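Local atomic coordinates of esterase (Xanthomonas oryzae pv. oryzae, PDB entry 3H2J), a protein that probably hydrolyses ester bonds as a serine esterase or lipase of the alpha/beta hydrolase fold. Residues Phe230-Gly235 / Thr283-Asp288; Thr214-Trp219 / Ser300-Asn305; Pro78-Gly83 / Gln116-Val121. All coordinates share one frame; numbering follows the deposited sequence.

Interaction 1: Phe230-Gly235 / Thr283-Asp288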
# COMPACT_ATOMS: atom_id res chain seq x y z
N PHE A 230 -13.11 -4.38 -9.96
CA PHE A 230 -12.32 -3.15 -10.06
C PHE A 230 -11.12 -3.26 -11.00
O PHE A 230 -10.32 -2.33 -11.09
CB PHE A 230 -11.82 -2.73 -8.67
CG PHE A 230 -12.89 -2.75 -7.61
CD1 PHE A 230 -14.04 -1.98 -7.74
CD2 PHE A 230 -12.73 -3.53 -6.47
CE1 PHE A 230 -15.03 -2.00 -6.75
CE2 PHE A 230 -13.72 -3.56 -5.47
CZ PHE A 230 -14.87 -2.79 -5.61
N GLY A 231 -11.01 -4.38 -11.70
CA GLY A 231 -9.89 -4.63 -12.60
C GLY A 231 -9.58 -3.66 -13.73
O GLY A 231 -8.40 -3.46 -14.05
N ILE A 232 -10.59 -3.08 -14.36
CA ILE A 232 -10.35 -2.13 -15.46
C ILE A 232 -9.57 -0.92 -14.94
O ILE A 232 -8.63 -0.45 -15.58
CB ILE A 232 -11.68 -1.63 -16.09
CG1 ILE A 232 -12.48 -2.80 -16.65
CG2 ILE A 232 -11.37 -0.61 -17.19
CD1 ILE A 232 -11.80 -3.55 -17.78
N LEU A 233 -9.98 -0.44 -13.77
CA LEU A 233 -9.35 0.72 -13.14
C LEU A 233 -7.95 0.42 -12.61
O LEU A 233 -7.01 1.17 -12.89
CB LEU A 233 -10.22 1.22 -11.98
CG LEU A 233 -11.59 1.82 -12.30
CD1 LEU A 233 -11.44 3.15 -13.01
CD2 LEU A 233 -12.37 0.85 -13.14
N LEU A 234 -7.82 -0.65 -11.84
CA LEU A 234 -6.53 -1.03 -11.26
C LEU A 234 -5.54 -1.48 -12.34
O LEU A 234 -4.36 -1.12 -12.30
CB LEU A 234 -6.73 -2.14 -10.22
CG LEU A 234 -7.65 -1.84 -9.04
CD1 LEU A 234 -7.84 -3.09 -8.18
CD2 LEU A 234 -7.07 -0.70 -8.20
N GLY A 235 -6.03 -2.26 -13.30
CA GLY A 235 -5.18 -2.74 -14.37
C GLY A 235 -4.69 -1.60 -15.24
O GLY A 235 -3.54 -1.60 -15.69
N THR A 283 -16.18 6.26 -15.56
CA THR A 283 -15.29 7.02 -16.42
C THR A 283 -14.64 5.99 -17.34
O THR A 283 -14.31 6.30 -18.48
CB THR A 283 -14.21 7.74 -15.62
OG1 THR A 283 -13.40 6.78 -14.93
CG2 THR A 283 -14.86 8.68 -14.61
N LEU A 284 -14.46 4.78 -16.82
CA LEU A 284 -13.91 3.66 -17.59
C LEU A 284 -15.00 2.59 -17.52
O LEU A 284 -15.75 2.53 -16.55
CB LEU A 284 -12.61 3.14 -16.96
CG LEU A 284 -11.41 4.08 -16.87
CD1 LEU A 284 -10.20 3.29 -16.38
CD2 LEU A 284 -11.11 4.71 -18.22
N PRO A 285 -15.09 1.72 -18.54
CA PRO A 285 -16.11 0.66 -18.58
C PRO A 285 -16.02 -0.42 -17.50
O PRO A 285 -14.98 -0.61 -16.87
CB PRO A 285 -15.95 0.08 -19.99
CG PRO A 285 -14.49 0.21 -20.22
CD PRO A 285 -14.19 1.61 -19.71
N SER A 286 -17.13 -1.13 -17.30
CA SER A 286 -17.21 -2.21 -16.32
C SER A 286 -16.39 -3.41 -16.78
O SER A 286 -16.09 -3.56 -17.97
CB SER A 286 -18.67 -2.60 -16.07
OG SER A 286 -19.31 -3.01 -17.27
N ILE A 287 -16.06 -4.29 -15.83
CA ILE A 287 -15.24 -5.47 -16.11
C ILE A 287 -15.80 -6.40 -17.19
O ILE A 287 -15.05 -7.11 -17.86
CB ILE A 287 -14.99 -6.29 -14.81
CG1 ILE A 287 -13.77 -7.19 -14.99
CG2 ILE A 287 -16.22 -7.12 -14.46
CD1 ILE A 287 -12.46 -6.45 -15.15
N ASP A 288 -17.11 -6.39 -17.36
CA ASP A 288 -17.74 -7.25 -18.36
C ASP A 288 -17.50 -6.74 -19.79
O ASP A 288 -17.84 -7.43 -20.76
CB ASP A 288 -19.23 -7.36 -18.07
CG ASP A 288 -19.91 -6.01 -17.99
OD1 ASP A 288 -20.28 -5.46 -19.05
OD2 ASP A 288 -20.06 -5.48 -16.87

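Interaction 2: Thr214-Trp219 / Ser300-Asn305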
# COMPACT_ATOMS: atom_id res chain seq x y z
N THR A 214 -1.12 -12.59 -10.32
CA THR A 214 -2.42 -12.00 -10.01
C THR A 214 -3.07 -11.44 -11.28
O THR A 214 -4.27 -11.64 -11.51
CB THR A 214 -2.29 -10.87 -8.96
OG1 THR A 214 -1.81 -11.41 -7.72
CG2 THR A 214 -3.63 -10.20 -8.71
N PHE A 215 -2.29 -10.75 -12.09
CA PHE A 215 -2.81 -10.18 -13.33
C PHE A 215 -3.21 -11.28 -14.31
O PHE A 215 -4.23 -11.18 -14.98
CB PHE A 215 -1.77 -9.27 -14.00
CG PHE A 215 -1.84 -7.84 -13.53
CD1 PHE A 215 -1.53 -7.52 -12.21
CD2 PHE A 215 -2.25 -6.84 -14.40
CE1 PHE A 215 -1.64 -6.21 -11.76
CE2 PHE A 215 -2.36 -5.52 -13.96
CZ PHE A 215 -2.05 -5.21 -12.63
N LEU A 216 -2.40 -12.32 -14.38
CA LEU A 216 -2.69 -13.42 -15.27
C LEU A 216 -3.99 -14.11 -14.85
O LEU A 216 -4.91 -14.27 -15.66
CB LEU A 216 -1.53 -14.41 -15.25
CG LEU A 216 -0.31 -14.08 -16.13
CD1 LEU A 216 -0.01 -12.59 -16.08
CD2 LEU A 216 0.88 -14.89 -15.66
N ASP A 217 -4.08 -14.50 -13.58
CA ASP A 217 -5.27 -15.19 -13.06
C ASP A 217 -6.58 -14.43 -13.24
O ASP A 217 -7.63 -15.04 -13.39
CB ASP A 217 -5.09 -15.53 -11.58
CG ASP A 217 -4.03 -16.59 -11.34
OD1 ASP A 217 -3.76 -17.36 -12.28
OD2 ASP A 217 -3.49 -16.66 -10.22
N SER A 218 -6.53 -13.10 -13.22
CA SER A 218 -7.74 -12.28 -13.37
C SER A 218 -7.87 -11.58 -14.72
O SER A 218 -8.74 -10.73 -14.89
CB SER A 218 -7.81 -11.21 -12.28
OG SER A 218 -7.91 -11.78 -10.98
N TRP A 219 -7.02 -11.94 -15.67
CA TRP A 219 -7.03 -11.30 -16.99
C TRP A 219 -8.35 -11.37 -17.75
O TRP A 219 -8.65 -10.49 -18.56
CB TRP A 219 -5.90 -11.86 -17.86
CG TRP A 219 -5.54 -10.97 -19.00
CD1 TRP A 219 -5.65 -11.25 -20.34
CD2 TRP A 219 -5.04 -9.63 -18.91
NE1 TRP A 219 -5.24 -10.17 -21.08
CE2 TRP A 219 -4.86 -9.16 -20.23
CE3 TRP A 219 -4.72 -8.78 -17.84
CZ2 TRP A 219 -4.38 -7.88 -20.52
CZ3 TRP A 219 -4.24 -7.50 -18.13
CH2 TRP A 219 -4.07 -7.06 -19.45
N SER A 300 -4.49 -10.30 -26.06
CA SER A 300 -4.13 -11.71 -26.20
C SER A 300 -2.64 -11.96 -26.05
O SER A 300 -2.23 -13.08 -25.75
CB SER A 300 -4.61 -12.25 -27.55
OG SER A 300 -4.15 -11.43 -28.62
N ASP A 301 -1.84 -10.92 -26.25
CA ASP A 301 -0.39 -11.05 -26.13
C ASP A 301 0.06 -11.15 -24.68
O ASP A 301 0.93 -11.95 -24.35
CB ASP A 301 0.31 -9.85 -26.78
CG ASP A 301 1.82 -10.02 -26.84
OD1 ASP A 301 2.29 -10.88 -27.61
OD2 ASP A 301 2.54 -9.30 -26.12
N PHE A 302 -0.54 -10.33 -23.82
CA PHE A 302 -0.17 -10.31 -22.41
C PHE A 302 -0.09 -11.68 -21.73
O PHE A 302 0.94 -12.02 -21.13
CB PHE A 302 -1.12 -9.40 -21.62
CG PHE A 302 -0.83 -9.36 -20.15
CD1 PHE A 302 0.30 -8.72 -19.66
CD2 PHE A 302 -1.68 -10.01 -19.25
CE1 PHE A 302 0.58 -8.72 -18.29
CE2 PHE A 302 -1.41 -10.02 -17.88
CZ PHE A 302 -0.27 -9.38 -17.40
N PRO A 303 -1.16 -12.48 -21.81
CA PRO A 303 -1.13 -13.80 -21.17
C PRO A 303 -0.33 -14.88 -21.90
O PRO A 303 0.16 -15.82 -21.28
CB PRO A 303 -2.61 -14.16 -21.07
CG PRO A 303 -3.16 -13.57 -22.32
CD PRO A 303 -2.51 -12.20 -22.35
N SER A 304 -0.18 -14.75 -23.22
CA SER A 304 0.53 -15.77 -23.99
C SER A 304 1.98 -15.43 -24.30
O SER A 304 2.65 -16.14 -25.04
CB SER A 304 -0.21 -16.06 -25.29
OG SER A 304 -0.16 -14.93 -26.15
N ASN A 305 2.47 -14.33 -23.74
CA ASN A 305 3.84 -13.93 -24.02
C ASN A 305 4.49 -13.32 -22.79
O ASN A 305 4.24 -12.16 -22.45
CB ASN A 305 3.85 -12.94 -25.19
CG ASN A 305 5.23 -12.39 -25.47
OD1 ASN A 305 6.24 -12.99 -25.11
ND2 ASN A 305 5.28 -11.24 -26.14

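Interaction 3: Pro78-Gly83 / Gln116-Val121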
# COMPACT_ATOMS: atom_id res chain seq x y z
N PRO A 78 8.98 3.91 25.44
CA PRO A 78 9.42 4.25 24.08
C PRO A 78 8.48 3.57 23.09
O PRO A 78 8.09 2.42 23.30
CB PRO A 78 10.84 3.69 24.02
CG PRO A 78 11.29 3.76 25.45
CD PRO A 78 10.07 3.27 26.19
N TYR A 79 8.12 4.26 22.02
CA TYR A 79 7.19 3.70 21.05
C TYR A 79 7.83 2.98 19.87
O TYR A 79 8.93 3.32 19.44
CB TYR A 79 6.32 4.81 20.45
CG TYR A 79 5.62 5.69 21.46
CD1 TYR A 79 4.57 5.21 22.23
CD2 TYR A 79 6.01 7.02 21.63
CE1 TYR A 79 3.92 6.02 23.16
CE2 TYR A 79 5.37 7.84 22.56
CZ TYR A 79 4.33 7.34 23.32
OH TYR A 79 3.72 8.15 24.24
N PRO A 80 7.14 1.96 19.36
CA PRO A 80 7.66 1.22 18.20
C PRO A 80 7.28 2.12 17.02
O PRO A 80 6.29 2.86 17.11
CB PRO A 80 6.86 -0.08 18.23
CG PRO A 80 5.55 0.35 18.81
CD PRO A 80 5.99 1.25 19.95
N LEU A 81 8.06 2.08 15.94
CA LEU A 81 7.79 2.89 14.76
C LEU A 81 7.18 1.99 13.69
O LEU A 81 7.80 1.03 13.25
CB LEU A 81 9.09 3.50 14.23
CG LEU A 81 8.99 4.41 13.00
CD1 LEU A 81 8.17 5.65 13.35
CD2 LEU A 81 10.39 4.82 12.55
N LEU A 82 5.95 2.29 13.29
CA LEU A 82 5.27 1.47 12.29
C LEU A 82 5.11 2.18 10.96
O LEU A 82 4.36 3.15 10.85
CB LEU A 82 3.89 1.06 12.80
CG LEU A 82 2.96 0.37 11.80
CD1 LEU A 82 3.49 -1.00 11.43
CD2 LEU A 82 1.57 0.25 12.40
N GLY A 83 5.83 1.69 9.95
CA GLY A 83 5.73 2.26 8.62
C GLY A 83 4.47 1.70 7.98
O GLY A 83 4.24 0.49 8.02
N GLN A 116 -3.23 2.69 20.31
CA GLN A 116 -2.70 1.64 21.16
C GLN A 116 -1.20 1.77 21.39
O GLN A 116 -0.54 0.82 21.84
CB GLN A 116 -3.04 0.26 20.57
CG GLN A 116 -4.54 -0.06 20.55
CD GLN A 116 -5.20 0.03 21.92
OE1 GLN A 116 -4.63 -0.38 22.93
NE2 GLN A 116 -6.42 0.58 21.95
N GLY A 117 -0.65 2.94 21.07
CA GLY A 117 0.76 3.16 21.31
C GLY A 117 1.74 2.93 20.18
O GLY A 117 2.93 2.75 20.44
N TYR A 118 1.26 2.92 18.94
CA TYR A 118 2.14 2.75 17.80
C TYR A 118 2.29 4.08 17.09
O TYR A 118 1.30 4.71 16.73
CB TYR A 118 1.58 1.73 16.80
CG TYR A 118 1.49 0.31 17.30
CD1 TYR A 118 0.35 -0.14 17.97
CD2 TYR A 118 2.53 -0.59 17.10
CE1 TYR A 118 0.26 -1.46 18.42
CE2 TYR A 118 2.45 -1.90 17.55
CZ TYR A 118 1.31 -2.33 18.21
OH TYR A 118 1.23 -3.63 18.66
N VAL A 119 3.53 4.52 16.91
CA VAL A 119 3.78 5.74 16.16
C VAL A 119 3.61 5.23 14.73
O VAL A 119 4.26 4.26 14.34
CB VAL A 119 5.23 6.25 16.36
CG1 VAL A 119 5.54 7.38 15.37
CG2 VAL A 119 5.42 6.75 17.78
N VAL A 120 2.72 5.85 13.96
CA VAL A 120 2.48 5.42 12.59
C VAL A 120 2.98 6.45 11.59
O VAL A 120 2.72 7.64 11.73
CB VAL A 120 0.97 5.17 12.33
CG1 VAL A 120 0.76 4.59 10.93
CG2 VAL A 120 0.40 4.22 13.38
N VAL A 121 3.73 5.98 10.59
CA VAL A 121 4.24 6.85 9.55
C VAL A 121 3.89 6.26 8.19
O VAL A 121 4.11 5.08 7.93
CB VAL A 121 5.78 7.00 9.63
CG1 VAL A 121 6.45 5.64 9.61
CG2 VAL A 121 6.27 7.85 8.46

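Interaction 1: Phe230-Gly235 / Thr283-Asp288
Ile232 does most of the apolar packing here, at the first turn of helix 231-246. Its CG1 arm turns to Ile287, and Ile232 CG1 lies 3.9 Å from Ile287 CD1. Its CG2 branch turns to the other neighbour, with Ile232 CG2 4.0 Å from Leu284 CB. CG1 stands anti to the carbonyl carbon and CG2 anti to the backbone N (chi1 -60°), which spreads the two branches along the loop. Leu233 joins in through one methyl, and its CD1 lies 3.6 Å from Leu284 CD1. Leu284 CB points toward the helix, and the two leucine side chains cross obliquely.

Helix 231-246 belongs to a strand-free run of helices and loops between strands 198-205 and 328-332, consistent with the cap insertion of many alpha/beta hydrolases. Residues 283-288 leave helix 275-281 and pass along the start of helix 231-246.

Backbone atoms also meet side chains. Pro285 O lies 3.3 Å from Ile232 CG1, a carbonyl set against a hydrocarbon. Ile287 CD1 reaches 4.1 Å from Gly231 CA. In the loop, Ser286 OG donates to Asp288 OD2 at 2.6 Å, from above the carboxylate plane, and Ser286 OG also bonds to Lys289 NZ.

Interaction 2: Thr214-Trp219 / Ser300-Asn305
Phe302 pushes its ring between Trp219, Leu216 and Phe215. Its CG is anti to the backbone N (chi1 178°), and this carries the ring out toward the end of helix 211-217. Phe302 CB already meets the indole, 3.8 Å from Trp219 CZ2. CG follows the same six-membered ring, near CZ2 and CH2. CD2 makes the closest approach to the indole: Phe302 CD2 is 3.4 Å from Trp219 CD2 and sits over the centre of one indole face. The Trp219 six-membered ring and the Phe302 ring meet obliquely, their planes at 38°. CE2 is shared between two residues. Phe302 CE2 lies 3.4 Å from Leu216 CD1 and also approaches Trp219 CE3. The tip, CZ, touches the same leucine methyl, and Phe302 CZ is 3.7 Å from Phe215 CB. That CB comes at the edge of the Phe302 ring, near its plane.

Pro303 adds a second touch on the indole. Pro303 CD lies 3.6 Å from Trp219 NE1, and the two side chains cross at about a right angle.

Helix 296-304 is kinked at Pro303, where the proline N has no bond to the turn before. Tyr299, one turn earlier, stacks on Trp219, and its OH bonds to Trp219 O. Helix 309-316 packs on Phe302 and Phe215 through Leu314. The contact joins the last turn of helix 211-217 and the residues after it to the C-terminal part of helix 296-304. Both helices lie in the helical region between strands 198-205 and 328-332, probably the cap, near the protein surface.

Interaction 3: Pro78-Gly83 / Gln116-Val121
The rings of Tyr79 and Tyr118 are the flat groups where the two strands begin, and both are met obliquely. Gly117 O lies 3.5 Å from Tyr79 CD1, and Val119 CG2 reaches the same ring. Val119 CG2 also lies 3.4 Å from Tyr79 CB. The Tyr118 ring meets Pro80, with Pro80 CG 3.6 Å from Tyr118 CD2. Beyond the pair, Arg397 makes a cation-pi contact with Tyr118.

After this start the strands run parallel, with 25° between their axes. Leu81 pairs with Val119, Leu82 with Val120 and Gly83 with Val121. Three backbone hydrogen bonds join them. Val119 N donates to Pro80 O at 3.2 Å. Leu82 N then donates to Val119 O at 2.8 Å, and Val121 N to Leu82 O at 2.9 Å.

One face carries Leu81, Val119 and Val121. Leu81 CG is anti to the backbone N (chi1 -179°), and its CD1 comes down on Val119 CG1 at 3.7 Å. Helix 141-161 covers this face. Leu82 and Val120 point to the other face, where the side chain of Leu82 lies near, without touching, the residues of a probable nucleophile elbow (Gly174, Ser176, Gly178).

These are neighbouring strands in the central sheet of an alpha/beta hydrolase fold. Strand 79-85 is also bonded to strand 169-175 on its other side. Its backbone polar groups are therefore used alternately by two neighbours, while largely aliphatic side chains line both faces. The hydrogen bonds satisfy backbone polar groups that are buried from water, and the side chains add apolar packing across the pair.

Overall arrangement
Interaction 3 belongs to the buried core, and interactions 1 and 2 to the helical region on the opposite side of the chain's centre. Interaction 3 lies about 36 Å from interaction 1 and 39 Å from interaction 2, centre to centre. Interactions 1 and 2 are neighbours, with centres about 15 Å apart. Helices 211-217 and 231-246 follow each other in the chain, and they touch where Gly235 CA meets Phe215 CE2. Interaction 1 is nested within the loop closed by interaction 2. Interaction 1 is partly buried and aliphatic; interaction 2 is a surface contact led by aromatic rings. Both rely on side-chain packing, whereas backbone hydrogen bonds join the strands of interaction 3.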